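Local coordinates for protein PpBBE-like 1 D396N (PDB 6EO5) that oxidises cellobiose, as a moss berberine bridge enzyme-like flavoprotein of the VAO family with a bi-covalently held FAD, here in an engineered variant, at residues S439-S444 with F464-P469; V173-A178 with F195-A200; Y227-K232 with K283-S288. All coordinates share one frame; numbering follows the deposited sequence.

Contact 1 of 3, residues S439-S444 with F464-P469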
# COMPACT_ATOMS: atom_id res chain seq x y z
N SER A 439 2.53 17.78 -3.81
CA SER A 439 2.06 17.89 -5.19
C SER A 439 2.41 16.65 -6.00
O SER A 439 1.72 16.35 -6.99
CB SER A 439 2.65 19.12 -5.87
OG SER A 439 4.07 19.12 -5.80
N ALA A 440 3.47 15.93 -5.61
CA ALA A 440 3.82 14.72 -6.34
C ALA A 440 2.81 13.60 -6.09
O ALA A 440 2.61 12.74 -6.95
CB ALA A 440 5.22 14.27 -5.95
N TYR A 441 2.16 13.61 -4.92
CA TYR A 441 1.18 12.58 -4.62
C TYR A 441 -0.23 12.98 -5.03
O TYR A 441 -1.01 12.13 -5.47
CB TYR A 441 1.19 12.25 -3.12
CG TYR A 441 2.45 11.57 -2.64
CD1 TYR A 441 2.86 10.36 -3.17
CD2 TYR A 441 3.22 12.14 -1.63
CE1 TYR A 441 4.01 9.74 -2.72
CE2 TYR A 441 4.36 11.53 -1.17
CZ TYR A 441 4.75 10.32 -1.71
OH TYR A 441 5.90 9.71 -1.25
N TYR A 442 -0.57 14.26 -4.92
CA TYR A 442 -1.95 14.68 -5.01
C TYR A 442 -2.24 15.65 -6.16
O TYR A 442 -3.40 15.74 -6.56
CB TYR A 442 -2.38 15.29 -3.66
CG TYR A 442 -2.28 14.29 -2.52
CD1 TYR A 442 -2.87 13.02 -2.62
CD2 TYR A 442 -1.59 14.59 -1.36
CE1 TYR A 442 -2.78 12.08 -1.57
CE2 TYR A 442 -1.49 13.66 -0.31
CZ TYR A 442 -2.08 12.41 -0.43
OH TYR A 442 -1.98 11.50 0.60
N GLY A 443 -1.24 16.35 -6.68
CA GLY A 443 -1.39 17.12 -7.92
C GLY A 443 -2.64 17.99 -7.99
O GLY A 443 -2.90 18.82 -7.10
N SER A 444 -3.44 17.80 -9.06
CA SER A 444 -4.60 18.65 -9.33
C SER A 444 -5.69 18.55 -8.27
O SER A 444 -6.59 19.39 -8.26
CB SER A 444 -5.27 18.31 -10.67
OG SER A 444 -4.39 18.42 -11.78
N PHE A 464 0.54 14.46 10.78
CA PHE A 464 1.85 13.82 10.76
C PHE A 464 2.69 14.56 9.72
O PHE A 464 2.16 15.43 9.02
CB PHE A 464 1.73 12.31 10.44
CG PHE A 464 1.09 12.01 9.10
CD1 PHE A 464 -0.27 12.14 8.92
CD2 PHE A 464 1.86 11.56 8.03
CE1 PHE A 464 -0.86 11.86 7.70
CE2 PHE A 464 1.28 11.28 6.81
CZ PHE A 464 -0.07 11.44 6.65
N PRO A 465 4.01 14.27 9.61
CA PRO A 465 4.84 15.08 8.68
C PRO A 465 4.27 15.26 7.28
O PRO A 465 4.66 16.23 6.62
CB PRO A 465 6.17 14.31 8.65
CG PRO A 465 6.28 13.77 10.01
CD PRO A 465 4.87 13.40 10.44
N GLN A 466 3.36 14.40 6.81
CA GLN A 466 2.79 14.58 5.48
C GLN A 466 1.27 14.46 5.50
O GLN A 466 0.66 13.90 4.58
CB GLN A 466 3.41 13.61 4.48
CG GLN A 466 4.71 14.13 3.87
CD GLN A 466 5.54 13.05 3.22
OE1 GLN A 466 5.91 12.06 3.87
NE2 GLN A 466 5.83 13.21 1.93
N SER A 467 0.63 15.00 6.53
CA SER A 467 -0.82 15.12 6.52
C SER A 467 -1.27 16.25 5.59
O SER A 467 -0.51 17.16 5.26
CB SER A 467 -1.35 15.37 7.94
OG SER A 467 -0.62 16.39 8.61
N ILE A 468 -2.52 16.17 5.15
CA ILE A 468 -3.03 17.25 4.30
C ILE A 468 -3.00 18.56 5.10
O ILE A 468 -3.43 18.58 6.27
CB ILE A 468 -4.45 16.93 3.80
CG1 ILE A 468 -4.49 15.56 3.10
CG2 ILE A 468 -4.95 17.99 2.85
CD1 ILE A 468 -3.61 15.45 1.85
N PRO A 469 -2.44 19.63 4.56
CA PRO A 469 -2.32 20.88 5.32
C PRO A 469 -3.61 21.68 5.35
O PRO A 469 -4.57 21.40 4.62
CB PRO A 469 -1.22 21.63 4.57
CG PRO A 469 -1.34 21.15 3.17
CD PRO A 469 -1.74 19.71 3.26

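Contact 2 of 3, residues V173-A178 with F195-A200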
# COMPACT_ATOMS: atom_id res chain seq x y z
N VAL A 173 -17.04 4.31 3.85
CA VAL A 173 -16.30 4.19 5.10
C VAL A 173 -17.13 4.80 6.22
O VAL A 173 -18.04 5.60 6.00
CB VAL A 173 -14.92 4.90 5.08
CG1 VAL A 173 -13.96 4.18 4.16
CG2 VAL A 173 -15.07 6.35 4.68
N GLN A 174 -16.79 4.40 7.45
CA GLN A 174 -17.23 5.10 8.65
C GLN A 174 -16.00 5.46 9.46
O GLN A 174 -15.11 4.62 9.65
CB GLN A 174 -18.16 4.24 9.48
CG GLN A 174 -19.36 3.80 8.70
CD GLN A 174 -20.32 3.05 9.56
OE1 GLN A 174 -20.13 2.95 10.78
NE2 GLN A 174 -21.36 2.51 8.94
N LEU A 175 -15.96 6.70 9.95
CA LEU A 175 -14.84 7.16 10.74
C LEU A 175 -15.33 8.02 11.90
O LEU A 175 -16.44 8.54 11.90
CB LEU A 175 -13.82 7.95 9.89
CG LEU A 175 -14.31 9.23 9.20
CD1 LEU A 175 -13.96 10.45 10.04
CD2 LEU A 175 -13.69 9.32 7.82
N VAL A 176 -14.46 8.15 12.90
CA VAL A 176 -14.63 9.07 14.02
C VAL A 176 -13.88 10.35 13.67
O VAL A 176 -12.65 10.33 13.53
CB VAL A 176 -14.11 8.45 15.33
CG1 VAL A 176 -14.16 9.46 16.47
CG2 VAL A 176 -14.89 7.20 15.66
N ALA A 177 -14.60 11.45 13.51
CA ALA A 177 -14.01 12.71 13.07
C ALA A 177 -13.34 13.45 14.24
O ALA A 177 -13.30 12.98 15.38
CB ALA A 177 -15.07 13.59 12.41
N ALA A 178 -12.77 14.62 13.93
CA ALA A 178 -11.98 15.34 14.93
C ALA A 178 -12.85 15.86 16.07
O ALA A 178 -12.41 15.88 17.22
CB ALA A 178 -11.21 16.49 14.28
N PHE A 195 -14.50 11.46 -1.40
CA PHE A 195 -13.43 11.73 -2.36
C PHE A 195 -12.06 11.68 -1.69
O PHE A 195 -11.12 11.05 -2.20
CB PHE A 195 -13.67 13.10 -3.00
CG PHE A 195 -12.58 13.57 -3.89
CD1 PHE A 195 -11.47 14.23 -3.37
CD2 PHE A 195 -12.69 13.42 -5.26
CE1 PHE A 195 -10.47 14.69 -4.19
CE2 PHE A 195 -11.68 13.88 -6.10
CZ PHE A 195 -10.57 14.52 -5.56
N ALA A 196 -11.92 12.32 -0.52
CA ALA A 196 -10.62 12.44 0.11
C ALA A 196 -10.06 11.08 0.54
O ALA A 196 -8.85 10.84 0.42
CB ALA A 196 -10.70 13.38 1.31
N ILE A 197 -10.90 10.19 1.07
CA ILE A 197 -10.37 8.97 1.69
C ILE A 197 -9.95 7.95 0.64
O ILE A 197 -9.19 7.02 0.96
CB ILE A 197 -11.36 8.36 2.70
CG1 ILE A 197 -12.63 7.85 2.02
CG2 ILE A 197 -11.72 9.33 3.82
CD1 ILE A 197 -12.57 6.37 1.62
N ARG A 198 -10.42 8.08 -0.60
CA ARG A 198 -10.00 7.23 -1.71
C ARG A 198 -8.68 7.74 -2.31
O ARG A 198 -8.62 8.23 -3.44
CB ARG A 198 -11.10 7.15 -2.76
CG ARG A 198 -12.24 6.23 -2.39
CD ARG A 198 -13.60 6.89 -2.58
NE ARG A 198 -14.18 6.72 -3.92
CZ ARG A 198 -14.71 7.71 -4.64
NH1 ARG A 198 -14.74 8.95 -4.16
NH2 ARG A 198 -15.22 7.47 -5.83
N GLY A 199 -7.61 7.62 -1.53
CA GLY A 199 -6.31 8.08 -1.98
C GLY A 199 -5.54 8.96 -1.00
O GLY A 199 -4.31 8.98 -1.02
N ALA A 200 -6.25 9.69 -0.13
CA ALA A 200 -5.59 10.53 0.86
C ALA A 200 -6.14 10.31 2.26
O ALA A 200 -6.04 11.21 3.10
CB ALA A 200 -5.69 12.01 0.47

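Contact 3 of 3, residues Y227-K232 with K283-S288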
# COMPACT_ATOMS: atom_id res chain seq x y z
N TYR A 227 9.20 -15.60 -14.49
CA TYR A 227 10.38 -15.86 -15.31
C TYR A 227 11.54 -15.10 -14.68
O TYR A 227 11.46 -13.87 -14.54
CB TYR A 227 10.16 -15.45 -16.76
CG TYR A 227 8.86 -15.98 -17.33
CD1 TYR A 227 8.70 -17.34 -17.60
CD2 TYR A 227 7.78 -15.14 -17.57
CE1 TYR A 227 7.51 -17.84 -18.10
CE2 TYR A 227 6.59 -15.63 -18.08
CZ TYR A 227 6.46 -16.99 -18.34
OH TYR A 227 5.28 -17.48 -18.85
N ARG A 228 12.60 -15.81 -14.33
CA ARG A 228 13.65 -15.32 -13.45
C ARG A 228 15.02 -15.50 -14.10
O ARG A 228 15.24 -16.48 -14.82
CB ARG A 228 13.56 -16.06 -12.11
CG ARG A 228 14.50 -15.59 -11.06
CD ARG A 228 14.07 -16.08 -9.68
NE ARG A 228 15.05 -15.64 -8.68
CZ ARG A 228 14.85 -15.66 -7.37
NH1 ARG A 228 13.69 -16.09 -6.87
NH2 ARG A 228 15.82 -15.25 -6.55
N TRP A 229 15.93 -14.55 -13.85
CA TRP A 229 17.31 -14.61 -14.34
C TRP A 229 18.25 -14.16 -13.23
O TRP A 229 17.87 -13.47 -12.29
CB TRP A 229 17.58 -13.70 -15.53
CG TRP A 229 16.94 -14.02 -16.83
CD1 TRP A 229 17.53 -14.64 -17.90
CD2 TRP A 229 15.61 -13.68 -17.24
NE1 TRP A 229 16.64 -14.73 -18.94
CE2 TRP A 229 15.46 -14.15 -18.56
CE3 TRP A 229 14.54 -13.05 -16.62
CZ2 TRP A 229 14.27 -13.99 -19.27
CZ3 TRP A 229 13.36 -12.90 -17.32
CH2 TRP A 229 13.23 -13.37 -18.64
N ASN A 230 19.53 -14.53 -13.38
CA ASN A 230 20.57 -14.14 -12.45
C ASN A 230 21.82 -13.87 -13.28
O ASN A 230 22.70 -14.73 -13.42
CB ASN A 230 20.82 -15.18 -11.37
CG ASN A 230 21.79 -14.69 -10.30
OD1 ASN A 230 22.08 -13.49 -10.20
ND2 ASN A 230 22.29 -15.61 -9.50
N ASP A 231 21.89 -12.67 -13.83
CA ASP A 231 22.92 -12.30 -14.79
C ASP A 231 22.89 -10.78 -14.95
O ASP A 231 21.93 -10.24 -15.51
CB ASP A 231 22.66 -13.01 -16.12
CG ASP A 231 23.81 -12.84 -17.11
OD1 ASP A 231 24.68 -11.96 -16.93
OD2 ASP A 231 23.83 -13.61 -18.10
N LYS A 232 23.92 -10.10 -14.46
CA LYS A 232 23.97 -8.64 -14.59
C LYS A 232 23.90 -8.19 -16.04
O LYS A 232 23.52 -7.04 -16.29
CB LYS A 232 25.25 -8.11 -13.94
CG LYS A 232 25.06 -7.49 -12.57
CD LYS A 232 26.26 -7.79 -11.67
CE LYS A 232 26.34 -6.80 -10.50
NZ LYS A 232 27.35 -7.22 -9.47
N LYS A 283 4.12 -14.36 -24.85
CA LYS A 283 5.05 -14.75 -25.91
C LYS A 283 5.99 -13.60 -26.30
O LYS A 283 7.19 -13.82 -26.49
CB LYS A 283 4.26 -15.24 -27.12
CG LYS A 283 5.01 -15.38 -28.42
CD LYS A 283 3.99 -15.59 -29.53
CE LYS A 283 2.82 -14.59 -29.36
NZ LYS A 283 1.55 -15.05 -30.00
N THR A 284 5.46 -12.38 -26.42
CA THR A 284 6.31 -11.29 -26.89
C THR A 284 7.33 -10.86 -25.84
O THR A 284 8.43 -10.41 -26.20
CB THR A 284 5.46 -10.09 -27.33
OG1 THR A 284 4.76 -9.53 -26.21
CG2 THR A 284 4.43 -10.53 -28.35
N PHE A 285 7.01 -11.01 -24.55
CA PHE A 285 8.01 -10.74 -23.52
C PHE A 285 9.16 -11.75 -23.60
O PHE A 285 10.34 -11.37 -23.63
CB PHE A 285 7.38 -10.77 -22.13
CG PHE A 285 8.41 -10.76 -21.01
CD1 PHE A 285 9.13 -9.60 -20.72
CD2 PHE A 285 8.68 -11.92 -20.29
CE1 PHE A 285 10.10 -9.59 -19.72
CE2 PHE A 285 9.64 -11.91 -19.29
CZ PHE A 285 10.35 -10.73 -19.00
N LEU A 286 8.83 -13.05 -23.61
CA LEU A 286 9.87 -14.08 -23.63
C LEU A 286 10.70 -14.01 -24.91
O LEU A 286 11.90 -14.30 -24.89
CB LEU A 286 9.24 -15.46 -23.48
CG LEU A 286 8.43 -15.66 -22.21
CD1 LEU A 286 7.43 -16.80 -22.38
CD2 LEU A 286 9.37 -15.91 -21.05
N ALA A 287 10.08 -13.62 -26.02
CA ALA A 287 10.81 -13.56 -27.27
C ALA A 287 11.90 -12.49 -27.23
O ALA A 287 12.98 -12.68 -27.81
CB ALA A 287 9.84 -13.31 -28.43
N SER A 288 11.67 -11.37 -26.54
CA SER A 288 12.69 -10.32 -26.52
C SER A 288 13.54 -10.29 -25.27
O SER A 288 14.59 -9.64 -25.27
CB SER A 288 12.04 -8.96 -26.72
OG SER A 288 11.69 -8.78 -28.07

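Contact 1 of 3, residues S439-S444 with F464-P469
The amide nitrogen NE2 of Q466 shows how one buried polar atom can be bonded to a loop while packing against the helix that follows it: it donates to the backbone oxygen of D433, makes a weaker bond to that of M436, and comes up to the rim of the Y441 ring, 3.8 Å from CE2. The other end of the amide, OE1, is hydrogen-bonded to the hydroxyl of Y86, so both polar atoms of this side chain are satisfied and its rotation is fixed. Amide and ring planes stand 59° apart, and the approach is in the plane of the tyrosine; the nitrogen therefore meets the ring's edge at CE2, not its face. Q466 reaches this spot because its chain runs extended beyond CG (chi2 163°).

The second point of contact is apolar. The CD1 methyl of I468 leans against Y442, closest to CE2 at 3.5 Å and next to CD2 at 3.9 Å, approaching the ring obliquely. Y442 also has the CB of its neighbour Y441 over the centre of one face, which ties the two contact points together within the last helical turn. Directly after Y442, the chain leaves the helix at G443 with positive phi.

On the loop side F464 to S467 form a beta turn: the oxygen of F464 accepts from the backbone N of S467 and from S467 OG, each at 3.0 Å, and the S467 nitrogen lies above the F464 ring. The Q466 side chain lies about 8 Å from the FAD. Both segments belong to the berberine-like family region, in which the loop after helix 446-456 packs against helix 438-442, while L449 of helix 446-456 touches both Y442 and I468.

Contact 2 of 3, residues V173-A178 with F195-A200
In I197, chi1 of 65° sets CG1 between the backbone N and the carbonyl carbon, and in V173, chi1 of -69° turns CG1 to the side of its own backbone N; with these settings the two branched side chains reach for each other tip to tip. The closest pair is V173 CG1 and I197 CD1 at 3.6 Å. The second valine methyl, CG2, lies 3.9 Å from I197 CG1, so the isoleucine chain is touched by both branches. Its other branch is used more loosely: CG2 of I197 meets CD2 of L175 at 4.5 Å.

The principle at work is a helix laid on a beta sheet, here joined between these segments through I197. V173 and L175, two apart on strand 170-176, point to the same side and face helix 191-200, whereas V176 turns the other way and packs on helix 57-70. The strand belongs to the FAD-binding domain characteristic of the VAO family, paired with strands 182-186 and 207-217, and the L175 side chain is about 6 Å from the FAD. Just beyond I197, R198 forms an inverse gamma turn, with a weak bond from G199 N to I197 O, while A200 N still bonds to A196 O at 2.9 Å.

Contact 3 of 3, residues Y227-K232 with K283-S288
L286 supplies the bump and Y227 the flat floor on which it rests: the CD2 methyl sits over the centre of the tyrosine ring, 3.7 Å from the centroid and only 8° off the ring normal, a CH-pi contact. The two side chains meet at about a right angle, so the methyl is presented end-on to the face, while CD1 lies farther along, toward the phenolic end, where Y227 OH is hydrogen-bonded to E297.

F285 fills the hollow between the two aromatic residues of the strand. Its CG points anti to the backbone N (chi1 169°), driving the ring toward the sheet until CZ stands 3.9 Å from W229 CH2 and CE2 stands 4.1 Å from Y227 CD2. F285 CE2 arrives in the plane of the indole, at its outer edge. Were an alanine to replace Y227, the L286 methyl would probably lose its supporting face, a gap would open beside F285, and E297 would be left without its hydroxyl partner.

The axes of helix 283-288 and strand 227-230 run 16° apart and approach to 11.5 Å. With helix 235-246, which also packs on W229 and F285, the helix forms a layer over an antiparallel sheet, consistent with the substrate-binding domain of VAO-type flavoenzymes.

Along the chain the order is contact 2, contact 3, contact 1, yet in space the first and last of these are neighbours. Contacts 1 and 2 have centres 15 Å apart and touch where Y442 CE1 lies 3.6 Å from A200 CB; L449 of helix 446-456 packs against both. The C-terminal part of the chain thus returns to the FAD-binding region, and both contacts lie near the cofactor. Contact 3 belongs to the separate seven-stranded antiparallel sheet, its centre 38 Å from that of contact 1 and 42 Å from that of contact 2, which lies on the opposite side of the chain's centre. The chain therefore leaves the flavin-binding part for the other sheet and comes back to pack beside it.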